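Local coordinates for vacuolar aminopeptidase 1 (Saccharomyces cerevisiae, PDB 5JGF), which removes single amino acids, preferably neutral or hydrophobic ones, from the N-termini of peptides in the yeast vacuole as a dodecameric zinc aminopeptidase, at residues Q13-I16 / D17-K21; G246-G250 / I251-F255. All blocks are in the same frame, centred on the assembly; numbering follows the deposited sequence.

Interaction 1 (Q13-I16 / D17-K21); sequences QEFI and DFIYK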
loop_
_atom_site.group_PDB
_atom_site.type_symbol
_atom_site.label_atom_id
_atom_site.label_comp_id
_atom_site.label_asym_id
_atom_site.label_seq_id
_atom_site.Cartn_x
_atom_site.Cartn_y
_atom_site.Cartn_z
ATOM N N GLN D 13 6.715 -54.976 -5.366
ATOM C CA GLN D 13 5.312 -55.339 -5.549
ATOM C C GLN D 13 4.658 -55.680 -4.215
ATOM O O GLN D 13 3.498 -55.335 -3.980
ATOM C CB GLN D 13 5.176 -56.534 -6.499
ATOM C CG GLN D 13 5.358 -56.195 -7.971
ATOM C CD GLN D 13 4.411 -55.102 -8.443
ATOM O OE1 GLN D 13 3.212 -55.129 -8.153
ATOM N NE2 GLN D 13 4.946 -54.138 -9.180
ATOM N N GLU D 14 5.395 -56.365 -3.344
ATOM C CA GLU D 14 4.859 -56.720 -2.034
ATOM C C GLU D 14 4.539 -55.438 -1.277
ATOM O O GLU D 14 3.523 -55.355 -0.588
ATOM C CB GLU D 14 5.870 -57.543 -1.230
ATOM C CG GLU D 14 6.015 -58.991 -1.676
ATOM C CD GLU D 14 4.706 -59.761 -1.614
ATOM O OE1 GLU D 14 3.953 -59.592 -0.631
ATOM O OE2 GLU D 14 4.435 -60.546 -2.548
ATOM N N PHE D 15 5.414 -54.443 -1.403
ATOM C CA PHE D 15 5.201 -53.168 -0.728
ATOM C C PHE D 15 3.937 -52.494 -1.259
ATOM O O PHE D 15 3.118 -51.995 -0.487
ATOM C CB PHE D 15 6.402 -52.235 -0.932
ATOM C CG PHE D 15 6.212 -50.866 -0.328
ATOM C CD1 PHE D 15 6.105 -50.710 1.051
ATOM C CD2 PHE D 15 6.106 -49.740 -1.140
ATOM C CE1 PHE D 15 5.891 -49.445 1.618
ATOM C CE2 PHE D 15 5.893 -48.473 -0.587
ATOM C CZ PHE D 15 5.785 -48.328 0.794
ATOM N N ILE D 16 3.783 -52.471 -2.579
ATOM C CA ILE D 16 2.604 -51.858 -3.190
ATOM C C ILE D 16 1.331 -52.529 -2.671
ATOM O O ILE D 16 0.358 -51.853 -2.320
ATOM C CB ILE D 16 2.670 -51.951 -4.735
ATOM C CG1 ILE D 16 3.711 -50.955 -5.262
ATOM C CG2 ILE D 16 1.291 -51.693 -5.346
ATOM C CD1 ILE D 16 3.971 -51.056 -6.753
ATOM N N ASP D 17 1.339 -53.858 -2.612
ATOM C CA ASP D 17 0.179 -54.592 -2.114
ATOM C C ASP D 17 -0.080 -54.264 -0.644
ATOM O O ASP D 17 -1.226 -54.104 -0.230
ATOM C CB ASP D 17 0.379 -56.102 -2.283
ATOM C CG ASP D 17 0.450 -56.521 -3.738
ATOM O OD1 ASP D 17 -0.071 -55.775 -4.597
ATOM O OD2 ASP D 17 1.011 -57.603 -4.024
ATOM N N PHE D 18 0.993 -54.160 0.134
ATOM C CA PHE D 18 0.905 -53.834 1.556
ATOM C C PHE D 18 0.211 -52.486 1.747
ATOM O O PHE D 18 -0.715 -52.357 2.548
ATOM C CB PHE D 18 2.321 -53.808 2.155
ATOM C CG PHE D 18 2.461 -52.964 3.397
ATOM C CD1 PHE D 18 1.865 -53.343 4.594
ATOM C CD2 PHE D 18 3.229 -51.802 3.371
ATOM C CE1 PHE D 18 2.035 -52.577 5.754
ATOM C CE2 PHE D 18 3.406 -51.030 4.518
ATOM C CZ PHE D 18 2.809 -51.418 5.714
ATOM N N ILE D 19 0.656 -51.483 0.997
ATOM C CA ILE D 19 0.073 -50.150 1.096
ATOM C C ILE D 19 -1.403 -50.162 0.703
ATOM O O ILE D 19 -2.239 -49.558 1.373
ATOM C CB ILE D 19 0.835 -49.152 0.187
ATOM C CG1 ILE D 19 2.230 -48.887 0.763
ATOM C CG2 ILE D 19 0.032 -47.859 0.026
ATOM C CD1 ILE D 19 2.231 -48.147 2.097
ATOM N N TYR D 20 -1.710 -50.863 -0.384
ATOM C CA TYR D 20 -3.069 -50.957 -0.906
ATOM C C TYR D 20 -4.032 -51.731 -0.002
ATOM O O TYR D 20 -5.185 -51.339 0.171
ATOM C CB TYR D 20 -3.032 -51.610 -2.293
ATOM C CG TYR D 20 -4.365 -51.677 -3.005
ATOM C CD1 TYR D 20 -5.041 -50.512 -3.378
ATOM C CD2 TYR D 20 -4.936 -52.905 -3.339
ATOM C CE1 TYR D 20 -6.247 -50.568 -4.070
ATOM C CE2 TYR D 20 -6.145 -52.973 -4.030
ATOM C CZ TYR D 20 -6.793 -51.804 -4.393
ATOM O OH TYR D 20 -7.979 -51.869 -5.089
ATOM N N LYS D 21 -3.557 -52.825 0.583
ATOM C CA LYS D 21 -4.412 -53.644 1.436
ATOM C C LYS D 21 -4.514 -53.203 2.890
ATOM O O LYS D 21 -5.345 -53.719 3.631
ATOM C CB LYS D 21 -3.951 -55.103 1.377
ATOM C CG LYS D 21 -4.140 -55.743 0.011
ATOM C CD LYS D 21 -3.536 -57.139 -0.041
ATOM C CE LYS D 21 -3.773 -57.795 -1.395
ATOM N NZ LYS D 21 -3.114 -59.130 -1.483
HETATM O O HOH W 1 1.095 -59.677 -1.962
HETATM O O HOH W 2 3.073 -59.333 -4.728
#

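Interaction 2 (G246-G250 / I251-F255); sequences GTIGG and IGKHF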
loop_
_atom_site.group_PDB
_atom_site.type_symbol
_atom_site.label_atom_id
_atom_site.label_comp_id
_atom_site.label_asym_id
_atom_site.label_seq_id
_atom_site.Cartn_x
_atom_site.Cartn_y
_atom_site.Cartn_z
ATOM N N GLY D 246 -0.864 -48.524 -5.861
ATOM C CA GLY D 246 0.453 -48.076 -6.280
ATOM C C GLY D 246 0.849 -48.706 -7.603
ATOM O O GLY D 246 0.282 -49.724 -8.010
ATOM N N THR D 247 1.832 -48.113 -8.272
ATOM C CA THR D 247 2.276 -48.613 -9.563
ATOM C C THR D 247 3.761 -48.361 -9.808
ATOM O O THR D 247 4.332 -47.391 -9.307
ATOM C CB THR D 247 1.509 -47.918 -10.711
ATOM O OG1 THR D 247 0.101 -47.969 -10.454
ATOM C CG2 THR D 247 1.806 -48.601 -12.041
ATOM N N ILE D 248 4.385 -49.247 -10.576
ATOM C CA ILE D 248 5.780 -49.063 -10.940
ATOM C C ILE D 248 5.690 -48.138 -12.149
ATOM O O ILE D 248 4.915 -48.400 -13.069
ATOM C CB ILE D 248 6.442 -50.400 -11.347
ATOM C CG1 ILE D 248 6.567 -51.302 -10.119
ATOM C CG2 ILE D 248 7.809 -50.147 -11.973
ATOM C CD1 ILE D 248 7.340 -50.670 -8.964
ATOM N N GLY D 249 6.463 -47.057 -12.149
ATOM C CA GLY D 249 6.391 -46.118 -13.253
ATOM C C GLY D 249 7.708 -45.633 -13.815
ATOM O O GLY D 249 8.786 -46.033 -13.367
ATOM N N GLY D 250 7.607 -44.741 -14.797
ATOM C CA GLY D 250 8.785 -44.217 -15.455
ATOM C C GLY D 250 8.943 -45.022 -16.728
ATOM O O GLY D 250 8.596 -46.203 -16.757
ATOM N N ILE D 251 9.455 -44.400 -17.781
ATOM C CA ILE D 251 9.624 -45.100 -19.048
ATOM C C ILE D 251 10.530 -46.326 -18.910
ATOM O O ILE D 251 10.407 -47.288 -19.674
ATOM C CB ILE D 251 10.177 -44.145 -20.139
ATOM C CG1 ILE D 251 9.917 -44.742 -21.522
ATOM C CG2 ILE D 251 11.663 -43.896 -19.923
ATOM C CD1 ILE D 251 10.113 -43.754 -22.660
ATOM N N GLY D 252 11.426 -46.288 -17.927
ATOM C CA GLY D 252 12.330 -47.401 -17.689
ATOM C C GLY D 252 12.018 -48.119 -16.387
ATOM O O GLY D 252 12.841 -48.879 -15.872
ATOM N N LYS D 253 10.820 -47.873 -15.859
ATOM C CA LYS D 253 10.354 -48.477 -14.613
ATOM C C LYS D 253 11.287 -48.227 -13.431
ATOM O O LYS D 253 11.492 -49.099 -12.585
ATOM C CB LYS D 253 10.126 -49.981 -14.813
ATOM C CG LYS D 253 9.053 -50.282 -15.850
ATOM C CD LYS D 253 8.671 -51.751 -15.889
ATOM C CE LYS D 253 7.510 -51.973 -16.847
ATOM N NZ LYS D 253 7.052 -53.391 -16.887
ATOM N N HIS D 254 11.825 -47.012 -13.371
ATOM C CA HIS D 254 12.746 -46.594 -12.315
ATOM C C HIS D 254 12.029 -46.114 -11.057
ATOM O O HIS D 254 12.658 -45.954 -10.011
ATOM C CB HIS D 254 13.618 -45.436 -12.804
ATOM C CG HIS D 254 14.517 -45.790 -13.945
ATOM N ND1 HIS D 254 14.652 -44.987 -15.058
ATOM C CD2 HIS D 254 15.343 -46.845 -14.137
ATOM C CE1 HIS D 254 15.525 -45.533 -15.886
ATOM N NE2 HIS D 254 15.960 -46.661 -15.351
ATOM N N PHE D 255 10.724 -45.884 -11.163
ATOM C CA PHE D 255 9.952 -45.361 -10.040
ATOM C C PHE D 255 8.821 -46.229 -9.515
ATOM O O PHE D 255 8.351 -47.151 -10.180
ATOM C CB PHE D 255 9.343 -44.008 -10.426
ATOM C CG PHE D 255 10.355 -42.980 -10.832
ATOM C CD1 PHE D 255 11.217 -42.426 -9.894
ATOM C CD2 PHE D 255 10.446 -42.564 -12.159
ATOM C CE1 PHE D 255 12.158 -41.470 -10.271
ATOM C CE2 PHE D 255 11.385 -41.608 -12.545
ATOM C CZ PHE D 255 12.241 -41.062 -11.600
#

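Interaction 1 (Q13-I16 / D17-K21)
Phe15 and Ile19, one turn apart on helix 7-21, meet through a CH-pi contact: Ile19 CG1 lies over one face of the Phe15 ring, 3.9 Å from its centroid. With CG anti to the backbone N (chi1 177°), the ring stands out from the helix side, where CZ and CE1 meet Ile19 CG1 and CD1. Phe15 CD1 also comes to 3.9 Å from Phe18 CD2, at the edge of the Phe18 ring.

Beneath these side chains the carbonyl oxygens of Gln13, Glu14, Phe15 and Ile16 each accept an i to i+4 bond, from the backbone N of Asp17, Phe18, Ile19 and Tyr20. The straightest joins Ile19 N to Phe15 O at 2.9 Å (166° at the hydrogen). Lys21 N continues the series to Asp17 O at 2.8 Å. Near the helix end, side chains serve the carbonyls: Asn22 ND2 bonds Phe18 O, and Arg260 NH1 bonds Ile19 O.

On the more exposed flank, one water can donate to Glu14 OE1 and Asp17 OD2; a second can donate to Glu14 OE2 and Asp17 OD2, 2.8 Å from each. Asp17 OD1 forms a salt bridge with Lys245.

Cutting Phe15 back to alanine is likely to strip Ile19 CG1 of its aromatic partner and open a gap against Leu265 and Phe268 of helix 261-278. The helix is thus two-sided, apolar rings inward and two carboxylates outward, their like charges probably eased by the waters and Lys245.

Interaction 2 (G246-G250 / I251-F255)
A classic beta bulge interrupts the hairpin here: His254 and Phe255 both stand opposite Gly249, which forms the antiparallel hydrogen-bonded pair with Phe255. Gly249 N donates to Phe255 O at 2.7 Å, approaching from above the carbonyl plane, and Phe255 N returns a bond to Gly249 O at 2.9 Å. The same Gly249 oxygen receives a CA-H...O contact from Lys253, whose CA is 3.2 Å away.

The connection between the strands is a type I beta turn from Gly250 to Lys253, closed by Lys253 N donating to Gly250 O (2.9 Å). Strands 247-249 and 255-258 thereby form a hairpin within a three-stranded antiparallel sheet completed by 442-445. At Gly250, with phi 98° and psi 147°, any CB would press on the carbonyl O of Gly249, and it would also collide with Phe255 CD2. With CG placed beside its own backbone N (chi1 -58°), the Phe255 ring turns an edge toward Gly250, Phe255 CD2 lying 4.0 Å from Gly250 CA.

The side chains of Ile248 and Lys253 lie roughly perpendicular, CG2 of Ile248 meeting CB of Lys253 at 3.7 Å. At the turn, Gly250 and Ile251 make backbone hydrogen bonds to a second subunit, where Ile251 also packs on Ile188 of that subunit.

Interaction 1, in the N-terminal helix 7-21, comes long before interaction 2 in the sequence, yet their centres are only 15 Å apart and they lie on the same side of the chain's centre. The helix packs against the base of the hairpin: Gln13 NE2 is 3.4 Å from Ile248 CG1, and Ile16 CD1 is 4.0 Å from Ile248 CD1. Leu256, on strand 255-258, continues this surface by touching Phe15 and Ile16. Phe15 also faces helix 261-278, its side chain about 9 Å from that of the zinc ligand Asp262. Helix 7-21 therefore touches both the helix that carries this ligand and a hairpin at a subunit interface, and probably helps tie the two together.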